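Local coordinates for fluorescence recovery protein (Synechocystis sp., PDB 4JDX) that accelerates the return of the active, red orange carotenoid protein to its orange form and increases fluorescence recovery after photoprotective quenching, at residues P14-Q17 with A18-Q21; S63-R66 with H67-D70. One frame throughout, in Å; residues are numbered along the deposited sequence.

Contact 1 of 2, residues P14-Q17 with A18-Q21; sequences PWSQ and AETQ
S16 and E19 grip each other in both directions across the first turn of helix 17-47, forming a capping box. S16 is the N-cap: with chi1 at 65°, its OG is held between its own backbone N and carbonyl carbon, facing the start of the helix, where it accepts from E19 N at 3.0 Å. In return the carboxylate of E19 reaches back past that hydroxyl, and its OE1 takes the N-H of S16 at 3.0 Å. This return bond is almost straight (170°) and enters on the anti lone pair of OE1, the one away from OE2.

W15 packs on the other side of E19. The two side chains cross at about a right angle, the ring plane and the carboxylate plane 41° apart, and CE3 of W15 rests 3.7 Å from CB of E19. The methyl CG2 of T20 fills in beside the root of the indole, 3.6 Å from W15 CB. T20 itself is turned so that OG1 donates to Q17 O at 2.8 Å, well off the carbonyl plane, while Q21 N reaches the same oxygen more directly; two donors thus share one carbonyl. T20 N closes the first helical bond to S16 O.

Beyond the turn, W15 lies against I80, I81 and L101 and makes a cation-pi contact with K105. E19 OE1 also forms a salt bridge with K105, and its OE2 accepts from A102 N. With both oxygens engaged and a lysine alongside, the buried carboxylate is probably stabilised as the anion, joining the helix start to the C-terminal part of the chain.

Contact 2 of 2, residues S63-R66 with H67-D70; sequences SAKR and HEID
K65 and E68 run side by side on helix 53-70 and meet at their charged ends. The bend of the lysine chain at chi2 (69°) brings CD to 3.4 Å from E68 OE1, and the second bend, at chi4, sets NZ 3.6 Å from that oxygen, a salt bridge. K72 takes E68 OE2 in a second salt bridge, so the carboxylate has two lysine partners, while K65 NZ has a long, weak pairing with E34.

The backbone N-H groups of H67, E68, I69 and D70 are each satisfied by the carbonyl four residues earlier, the i-to-i+4 ladder of an alpha-helix. E68 N lies closest to its acceptor, 2.9 Å from A64 O, whereas I69 N approaches K65 O from above the carbonyl plane. CG1 of I69 also lies 3.1 Å from K65 O, and the I69 side chain touches Y31 and E34 of helix 17-47.

R66 and D70 do not pair: NE and OD2 stay 4.8 Å apart. Extended R66 instead packs on W56 of the second subunit, its NH1 weakly hydrogen-bonded to that subunit's H59 ND1 and in a long, weak ion pair with its D60. S63 OG has weak hydrogen bonds to H59 O and to H59 NE2 of the second subunit.

Overall arrangement
Contacts 1 and 2 are both local contacts within one continuous stretch near the surface, each with one buried residue among its eight, but they sit on successive helices, and the centres of the two contacts are about 28 Å apart. Residues 14-21 span the loop and first turn of helix 17-47, far from the middle of the chain, and their polar groups close a cap and turn inward to the chain's own C-terminal part. Residues 63-70 lie nearer the middle, at the C-terminal end of helix 53-70, where side-chain charges pair along the helix and, weakly, with helix 17-47. This second contact also faces the other subunit, which no residue of contact 1 touches.

Contact 1 of 2, residues P14-Q17 with A18-Q21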
# COMPACT_ATOMS: atom_id res chain seq x y z
N PRO A 14 36.70 16.06 2.04
CA PRO A 14 36.82 16.90 0.84
C PRO A 14 36.28 16.19 -0.40
O PRO A 14 36.73 15.09 -0.73
CB PRO A 14 38.33 17.11 0.72
CG PRO A 14 38.92 15.88 1.31
CD PRO A 14 38.00 15.48 2.44
N TRP A 15 35.33 16.83 -1.08
CA TRP A 15 34.76 16.28 -2.31
C TRP A 15 34.98 17.24 -3.47
O TRP A 15 34.62 18.41 -3.40
CB TRP A 15 33.26 16.03 -2.13
CG TRP A 15 32.96 14.78 -1.35
CD1 TRP A 15 33.20 14.56 -0.03
CD2 TRP A 15 32.35 13.59 -1.85
NE1 TRP A 15 32.78 13.30 0.33
CE2 TRP A 15 32.26 12.69 -0.77
CE3 TRP A 15 31.88 13.19 -3.10
CZ2 TRP A 15 31.71 11.41 -0.91
CZ3 TRP A 15 31.34 11.93 -3.24
CH2 TRP A 15 31.26 11.06 -2.15
N SER A 16 35.58 16.74 -4.54
CA SER A 16 35.77 17.53 -5.74
C SER A 16 34.43 17.74 -6.43
O SER A 16 33.47 17.02 -6.17
CB SER A 16 36.72 16.82 -6.71
OG SER A 16 36.14 15.62 -7.18
N GLN A 17 34.37 18.74 -7.30
CA GLN A 17 33.18 19.01 -8.10
C GLN A 17 32.82 17.77 -8.91
O GLN A 17 31.66 17.37 -8.97
CB GLN A 17 33.45 20.19 -9.03
CG GLN A 17 32.23 20.69 -9.77
CD GLN A 17 32.52 21.98 -10.53
OE1 GLN A 17 33.60 22.56 -10.39
NE2 GLN A 17 31.56 22.42 -11.33
N ALA A 18 33.83 17.16 -9.52
CA ALA A 18 33.64 15.99 -10.36
C ALA A 18 33.07 14.82 -9.56
O ALA A 18 32.22 14.08 -10.04
CB ALA A 18 34.96 15.58 -11.01
N GLU A 19 33.54 14.67 -8.32
CA GLU A 19 33.07 13.60 -7.45
C GLU A 19 31.60 13.78 -7.06
O GLU A 19 30.81 12.84 -7.12
CB GLU A 19 33.93 13.51 -6.19
CG GLU A 19 35.26 12.80 -6.42
CD GLU A 19 36.12 12.74 -5.17
OE1 GLU A 19 36.24 13.78 -4.49
OE2 GLU A 19 36.67 11.66 -4.87
N THR A 20 31.23 15.00 -6.68
CA THR A 20 29.87 15.29 -6.24
C THR A 20 28.88 15.17 -7.40
O THR A 20 27.75 14.70 -7.22
CB THR A 20 29.75 16.70 -5.64
OG1 THR A 20 30.21 17.67 -6.59
CG2 THR A 20 30.58 16.82 -4.37
N GLN A 21 29.32 15.58 -8.58
CA GLN A 21 28.45 15.58 -9.76
C GLN A 21 28.18 14.16 -10.25
O GLN A 21 27.05 13.82 -10.59
CB GLN A 21 29.08 16.42 -10.87
CG GLN A 21 28.24 16.49 -12.14
CD GLN A 21 28.82 17.46 -13.16
OE1 GLN A 21 29.75 18.20 -12.87
NE2 GLN A 21 28.26 17.44 -14.37

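Contact 2 of 2, residues S63-R66 with H67-D70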
# COMPACT_ATOMS: atom_id res chain seq x y z
N SER A 63 4.28 0.62 2.01
CA SER A 63 4.35 1.73 2.96
C SER A 63 5.78 1.89 3.45
O SER A 63 6.29 3.00 3.54
CB SER A 63 3.43 1.48 4.16
OG SER A 63 2.05 1.66 3.84
N ALA A 64 6.41 0.76 3.75
CA ALA A 64 7.74 0.75 4.35
C ALA A 64 8.80 1.08 3.31
O ALA A 64 9.65 1.94 3.53
CB ALA A 64 8.02 -0.61 4.98
N LYS A 65 8.74 0.39 2.18
CA LYS A 65 9.74 0.56 1.13
C LYS A 65 9.69 1.98 0.58
O LYS A 65 10.70 2.52 0.14
CB LYS A 65 9.52 -0.45 0.00
CG LYS A 65 10.81 -0.97 -0.62
CD LYS A 65 11.59 -1.84 0.36
CE LYS A 65 12.78 -2.52 -0.31
NZ LYS A 65 13.75 -1.54 -0.87
N ARG A 66 8.51 2.58 0.61
CA ARG A 66 8.33 3.93 0.10
C ARG A 66 8.95 4.96 1.04
O ARG A 66 9.53 5.96 0.59
CB ARG A 66 6.85 4.25 -0.11
CG ARG A 66 6.61 5.64 -0.65
CD ARG A 66 5.21 5.79 -1.21
NE ARG A 66 4.96 7.15 -1.68
CZ ARG A 66 3.88 7.53 -2.36
NH1 ARG A 66 2.93 6.65 -2.66
NH2 ARG A 66 3.74 8.79 -2.74
N HIS A 67 8.83 4.72 2.34
CA HIS A 67 9.38 5.63 3.33
C HIS A 67 10.90 5.52 3.36
O HIS A 67 11.60 6.52 3.52
CB HIS A 67 8.81 5.33 4.72
CG HIS A 67 9.27 6.29 5.78
ND1 HIS A 67 10.02 5.89 6.87
CD2 HIS A 67 9.09 7.62 5.91
CE1 HIS A 67 10.28 6.95 7.62
NE2 HIS A 67 9.72 8.01 7.07
N GLU A 68 11.39 4.30 3.21
CA GLU A 68 12.82 4.03 3.14
C GLU A 68 13.44 4.81 1.99
O GLU A 68 14.44 5.51 2.17
CB GLU A 68 13.04 2.53 2.91
CG GLU A 68 14.49 2.12 2.72
CD GLU A 68 14.63 0.67 2.30
OE1 GLU A 68 13.63 -0.08 2.40
OE2 GLU A 68 15.73 0.27 1.87
N ILE A 69 12.83 4.68 0.82
CA ILE A 69 13.34 5.30 -0.40
C ILE A 69 13.30 6.82 -0.35
O ILE A 69 14.21 7.49 -0.85
CB ILE A 69 12.54 4.81 -1.63
CG1 ILE A 69 12.87 3.35 -1.92
CG2 ILE A 69 12.83 5.69 -2.85
CD1 ILE A 69 12.05 2.73 -3.03
N ASP A 70 12.26 7.37 0.27
CA ASP A 70 12.10 8.81 0.37
C ASP A 70 13.33 9.47 0.99
O ASP A 70 13.68 10.60 0.64
CB ASP A 70 10.86 9.16 1.20
CG ASP A 70 9.56 8.91 0.45
OD1 ASP A 70 9.59 8.86 -0.80
OD2 ASP A 70 8.51 8.79 1.12